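Local coordinates for uncharacterized protein (Kutzneria albida DSM 43870, PDB 5M6Q) that probably acts as a microbial transglutaminase, cross-linking proteins by transferring the acyl group of glutamine side chains to amines, at residues P2-L7 / D181-W186; D85-S89 / I117-K121. All blocks are in the same frame, centred on the assembly; numbering follows the deposited sequence.

Interaction 1: residues P2-L7 / D181-W186; sequences PLAPPL and DTNTWW
Thr184 meets the N-terminal arm through its methyl, CG2 lying 3.9 Å from Leu7 CG, while its OG1 is held by a 2.8 Å hydrogen bond with Thr182 OG1 and a weak one from Gln199 NE2. The threonine pair lies where the turn of the β-hairpin formed by strands 174-179 and 184-188 runs into the second strand; here Asn183 and Thr184 opposite Asp179 form a G1 β bulge. Asp179 holds the turn through OD1, which accepts from the backbone N of both Asp181 and Thr182, while its OD2 receives Trp186 NE1.

Against this hairpin the irregular 2-7 segment packs without a direct hydrogen bond. Thr182 has CG2 anti to its carbonyl carbon (OG1 at chi1 59°), which sends the methyl across to Ala4 O at 3.4 Å and, at about a right angle, to Pro6 CD at 4.0 Å. Ala4 O, buried by the contact, is covered by this methyl and has no hydrogen-bonding partner in the model.

Ala4 CB meets the Trp186 indole at its edge, near the ring plane, 3.7 Å from CH2; Leu3 CD2 approaches the same CH2 obliquely at 3.9 Å. Pro5 O is gripped from beyond the pair by Arg14 NH1 and Gln199 NE2, tying the arm to strands 13-17 and 196-200.

Water supplies the polar links between the segments. One molecule bridges Leu7 N and Thr182 O, backbone to backbone; another accepts from Leu3 N at 2.7 Å and donates to the side-chain Asp181 OD2 at 3.0 Å.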
loop_
_atom_site.group_PDB
_atom_site.type_symbol
_atom_site.label_atom_id
_atom_site.label_comp_id
_atom_site.label_asym_id
_atom_site.label_seq_id
_atom_site.Cartn_x
_atom_site.Cartn_y
_atom_site.Cartn_z
ATOM N N PRO A 2 -16.369 -2.627 -11.205
ATOM C CA PRO A 2 -15.318 -1.866 -10.516
ATOM C C PRO A 2 -15.832 -0.635 -9.756
ATOM O O PRO A 2 -16.942 -0.155 -9.999
ATOM C CB PRO A 2 -14.383 -1.452 -11.662
ATOM C CG PRO A 2 -15.240 -1.528 -12.906
ATOM C CD PRO A 2 -16.157 -2.675 -12.661
ATOM N N LEU A 3 -15.024 -0.144 -8.825
ATOM C CA LEU A 3 -15.405 1.002 -8.017
ATOM C C LEU A 3 -15.653 2.207 -8.921
ATOM O O LEU A 3 -16.613 2.960 -8.738
ATOM C CB LEU A 3 -14.320 1.304 -6.976
ATOM C CG LEU A 3 -14.626 2.400 -5.944
ATOM C CD1 LEU A 3 -13.960 2.101 -4.608
ATOM C CD2 LEU A 3 -14.168 3.746 -6.450
ATOM N N ALA A 4 -14.772 2.365 -9.903
ATOM C CA ALA A 4 -14.829 3.462 -10.852
ATOM C C ALA A 4 -14.435 2.937 -12.215
ATOM O O ALA A 4 -13.744 1.934 -12.307
ATOM C CB ALA A 4 -13.901 4.595 -10.430
ATOM N N PRO A 5 -14.865 3.616 -13.283
ATOM C CA PRO A 5 -14.405 3.165 -14.595
ATOM C C PRO A 5 -12.917 3.445 -14.779
ATOM O O PRO A 5 -12.334 4.234 -14.030
ATOM C CB PRO A 5 -15.252 3.993 -15.569
ATOM C CG PRO A 5 -15.608 5.208 -14.815
ATOM C CD PRO A 5 -15.773 4.772 -13.379
ATOM N N PRO A 6 -12.299 2.793 -15.762
ATOM C CA PRO A 6 -10.909 3.129 -16.082
ATOM C C PRO A 6 -10.753 4.567 -16.594
ATOM O O PRO A 6 -11.730 5.264 -16.879
ATOM C CB PRO A 6 -10.539 2.115 -17.170
ATOM C CG PRO A 6 -11.841 1.638 -17.728
ATOM C CD PRO A 6 -12.820 1.688 -16.591
ATOM N N LEU A 7 -9.508 5.005 -16.688
ATOM C CA LEU A 7 -9.201 6.316 -17.224
ATOM C C LEU A 7 -9.350 6.310 -18.738
ATOM O O LEU A 7 -9.125 5.290 -19.385
ATOM C CB LEU A 7 -7.783 6.723 -16.856
ATOM C CG LEU A 7 -7.516 6.890 -15.371
ATOM C CD1 LEU A 7 -6.026 7.107 -15.135
ATOM C CD2 LEU A 7 -8.326 8.056 -14.847
ATOM N N ASP A 181 -8.579 -3.770 -10.727
ATOM C CA ASP A 181 -9.663 -3.896 -11.694
ATOM C C ASP A 181 -9.381 -2.992 -12.893
ATOM O O ASP A 181 -9.534 -3.407 -14.049
ATOM C CB ASP A 181 -11.008 -3.534 -11.077
ATOM C CG ASP A 181 -11.451 -4.513 -10.016
ATOM O OD1 ASP A 181 -11.072 -5.700 -10.107
ATOM O OD2 ASP A 181 -12.192 -4.093 -9.096
ATOM N N THR A 182 -8.954 -1.765 -12.617
ATOM C CA THR A 182 -8.756 -0.791 -13.684
ATOM C C THR A 182 -7.302 -0.435 -13.909
ATOM O O THR A 182 -7.002 0.373 -14.775
ATOM C CB THR A 182 -9.518 0.517 -13.415
ATOM O OG1 THR A 182 -9.077 1.094 -12.178
ATOM C CG2 THR A 182 -11.010 0.274 -13.374
ATOM N N ASN A 183 -6.404 -1.025 -13.127
ATOM C CA ASN A 183 -4.980 -0.723 -13.243
ATOM C C ASN A 183 -4.714 0.763 -12.965
ATOM O O ASN A 183 -3.961 1.406 -13.687
ATOM C CB ASN A 183 -4.451 -1.100 -14.634
ATOM C CG ASN A 183 -2.955 -1.187 -14.674
ATOM O OD1 ASN A 183 -2.330 -1.697 -13.738
ATOM N ND2 ASN A 183 -2.352 -0.676 -15.753
ATOM N N THR A 184 -5.344 1.302 -11.924
ATOM C CA THR A 184 -5.083 2.679 -11.507
ATOM C C THR A 184 -4.645 2.726 -10.054
ATOM O O THR A 184 -4.785 1.755 -9.316
ATOM C CB THR A 184 -6.308 3.593 -11.673
ATOM O OG1 THR A 184 -7.437 3.025 -10.993
ATOM C CG2 THR A 184 -6.650 3.765 -13.153
ATOM N N TRP A 185 -4.136 3.884 -9.664
ATOM C CA TRP A 185 -3.542 4.093 -8.370
ATOM C C TRP A 185 -4.290 5.222 -7.671
ATOM O O TRP A 185 -4.386 6.328 -8.198
ATOM C CB TRP A 185 -2.049 4.394 -8.534
ATOM C CG TRP A 185 -1.370 3.169 -9.044
ATOM C CD1 TRP A 185 -1.334 2.730 -10.339
ATOM C CD2 TRP A 185 -0.713 2.161 -8.256
ATOM N NE1 TRP A 185 -0.664 1.526 -10.408
ATOM C CE2 TRP A 185 -0.269 1.159 -9.146
ATOM C CE3 TRP A 185 -0.442 2.020 -6.890
ATOM C CZ2 TRP A 185 0.432 0.029 -8.711
ATOM C CZ3 TRP A 185 0.261 0.906 -6.461
ATOM C CH2 TRP A 185 0.688 -0.080 -7.368
ATOM N N TRP A 186 -4.862 4.908 -6.511
ATOM C CA TRP A 186 -5.717 5.847 -5.796
ATOM C C TRP A 186 -4.962 6.535 -4.684
ATOM O O TRP A 186 -4.414 5.884 -3.797
ATOM C CB TRP A 186 -6.936 5.116 -5.243
ATOM C CG TRP A 186 -7.835 4.645 -6.336
ATOM C CD1 TRP A 186 -7.654 3.552 -7.128
ATOM C CD2 TRP A 186 -9.047 5.276 -6.786
ATOM N NE1 TRP A 186 -8.689 3.454 -8.039
ATOM C CE2 TRP A 186 -9.554 4.497 -7.849
ATOM C CE3 TRP A 186 -9.741 6.426 -6.401
ATOM C CZ2 TRP A 186 -10.735 4.822 -8.520
ATOM C CZ3 TRP A 186 -10.917 6.743 -7.065
ATOM C CH2 TRP A 186 -11.403 5.945 -8.108
HETATM O O HOH W 1 -12.530 -1.209 -8.408
HETATM O O HOH W 2 -7.423 3.100 -16.524
#

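Interaction 2: residues D85-S89 / I117-K121; sequences DTHPS and IDSAK
Ser119 OG donates to Pro88 O at 2.5 Å, a short bond joining the loop between helices 70-84 and 90-99 to the 3-10 turn 119-121 that leads into strand 122-131. With chi1 at 56°, OG sits between the backbone N and carbonyl carbon of Ser119, on the side that meets Pro88. The carbonyl has a second donor: a water bonds to Pro88 O at 2.9 Å and accepts from Ser119 N at 3.1 Å. Pro88 O thus accepts two bonds, one from Ser119 OG and one from a water that in turn takes the Ser119 N-H.

A His-carboxylate hydrogen bond forms the other half of the contact. In one of two modelled His87 conformers, NE2 donates to Asp118 OD1 at 2.6 Å, with the oxygen close to the ring plane and using its syn lone pair. Ring and carboxylate planes stand 86° apart.

The turn satisfies part of its own polar backbone. Lys121 N bonds to Asp118 O at 2.8 Å, and Ala120 N makes a weak bond to Asp118 OD2. Ala120 O, by contrast, is taken from outside the turn by Lys224 NZ.

Apolar contact completes the join: in the same His87 conformer, the Ala120 methyl rests over one face of the imidazole in a CH-pi contact, CB lying 4.0 Å from the ring centroid.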
loop_
_atom_site.group_PDB
_atom_site.type_symbol
_atom_site.label_atom_id
_atom_site.label_comp_id
_atom_site.label_asym_id
_atom_site.label_seq_id
_atom_site.Cartn_x
_atom_site.Cartn_y
_atom_site.Cartn_z
ATOM N N ASP A 85 -5.685 -18.909 0.475
ATOM C CA ASP A 85 -6.833 -19.552 -0.164
ATOM C C ASP A 85 -7.062 -20.987 0.332
ATOM O O ASP A 85 -8.103 -21.582 0.051
ATOM C CB ASP A 85 -6.682 -19.555 -1.681
ATOM C CG ASP A 85 -7.418 -18.401 -2.335
ATOM O OD1 ASP A 85 -8.442 -17.960 -1.760
ATOM O OD2 ASP A 85 -6.968 -17.932 -3.408
ATOM N N THR A 86 -6.094 -21.542 1.056
ATOM C CA THR A 86 -6.282 -22.858 1.674
ATOM C C THR A 86 -6.824 -22.759 3.108
ATOM O O THR A 86 -6.907 -23.759 3.806
ATOM C CB THR A 86 -4.971 -23.657 1.700
ATOM O OG1 THR A 86 -4.051 -23.025 2.596
ATOM C CG2 THR A 86 -4.352 -23.716 0.315
ATOM N N HIS A 87 -7.194 -21.548 3.525
ATOM C CA HIS A 87 -7.706 -21.298 4.874
ATOM C C HIS A 87 -6.770 -21.842 5.965
ATOM O O HIS A 87 -7.180 -22.655 6.791
ATOM C CB HIS A 87 -9.110 -21.906 5.026
ATOM C CG HIS A 87 -9.826 -21.496 6.278
ATOM N ND1 HIS A 87 -11.026 -22.057 6.665
ATOM C CD2 HIS A 87 -9.518 -20.580 7.228
ATOM C CE1 HIS A 87 -11.424 -21.507 7.799
ATOM N NE2 HIS A 87 -10.526 -20.609 8.162
ATOM N N PRO A 88 -5.502 -21.397 5.978
ATOM C CA PRO A 88 -4.626 -21.888 7.050
ATOM C C PRO A 88 -4.856 -21.218 8.409
ATOM O O PRO A 88 -5.338 -20.083 8.473
ATOM C CB PRO A 88 -3.229 -21.550 6.530
ATOM C CG PRO A 88 -3.439 -20.344 5.701
ATOM C CD PRO A 88 -4.769 -20.547 5.023
ATOM N N SER A 89 -4.532 -21.935 9.483
ATOM C CA SER A 89 -4.373 -21.332 10.802
ATOM C C SER A 89 -3.049 -20.586 10.791
ATOM O O SER A 89 -2.226 -20.839 9.915
ATOM C CB SER A 89 -4.379 -22.400 11.906
ATOM O OG SER A 89 -3.173 -23.142 11.892
ATOM N N ILE A 117 -7.580 -12.310 12.503
ATOM C CA ILE A 117 -8.522 -12.419 11.392
ATOM C C ILE A 117 -8.400 -13.799 10.751
ATOM O O ILE A 117 -7.313 -14.207 10.350
ATOM C CB ILE A 117 -8.295 -11.308 10.348
ATOM C CG1 ILE A 117 -8.443 -9.931 10.999
ATOM C CG2 ILE A 117 -9.277 -11.445 9.184
ATOM C CD1 ILE A 117 -7.978 -8.779 10.109
ATOM N N ASP A 118 -9.505 -14.525 10.650
ATOM C CA ASP A 118 -9.459 -15.836 10.005
ATOM C C ASP A 118 -8.991 -15.743 8.540
ATOM O O ASP A 118 -9.425 -14.874 7.781
ATOM C CB ASP A 118 -10.824 -16.506 10.087
ATOM C CG ASP A 118 -10.837 -17.862 9.421
ATOM O OD1 ASP A 118 -10.167 -18.786 9.930
ATOM O OD2 ASP A 118 -11.508 -18.006 8.380
ATOM N N SER A 119 -8.110 -16.648 8.139
ATOM C CA SER A 119 -7.402 -16.485 6.872
ATOM C C SER A 119 -8.337 -16.539 5.657
ATOM O O SER A 119 -7.989 -16.047 4.592
ATOM C CB SER A 119 -6.301 -17.545 6.739
ATOM O OG SER A 119 -6.849 -18.845 6.862
ATOM N N ALA A 120 -9.524 -17.114 5.825
ATOM C CA ALA A 120 -10.516 -17.139 4.752
ATOM C C ALA A 120 -11.068 -15.738 4.445
ATOM O O ALA A 120 -11.634 -15.508 3.372
ATOM C CB ALA A 120 -11.642 -18.073 5.105
ATOM N N LYS A 121 -10.908 -14.810 5.387
ATOM C CA LYS A 121 -11.364 -13.435 5.211
ATOM C C LYS A 121 -10.251 -12.488 4.719
ATOM O O LYS A 121 -10.427 -11.279 4.722
ATOM C CB LYS A 121 -11.922 -12.895 6.527
ATOM C CG LYS A 121 -13.109 -13.661 7.111
ATOM C CD LYS A 121 -13.483 -13.073 8.473
ATOM C CE LYS A 121 -14.746 -13.703 9.068
ATOM N NZ LYS A 121 -15.022 -13.135 10.426
HETATM O O HOH W 3 -6.604 -18.300 10.305
#

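In the fold
Interactions 1 and 2 lie at the starts of two interior strands of one sheet. Their centres lie 27 Å apart and their nearest atoms about 15 Å, so neither touches the other. Interaction 1 packs the N-terminal arm on the hairpin that enters strand 184-188; interaction 2 joins a helix-helix loop to the turn preceding strand 122-131. Strand 174-179 lies between those two strands, so both contacts adjoin strands of one antiparallel sheet, with one strand between. In sequence, both segments of interaction 2 fall between those of interaction 1. Neither includes the modified Cys45; a tetraethylene glycol, probably from crystallisation, lies about 4 Å from the Pro5 side chain.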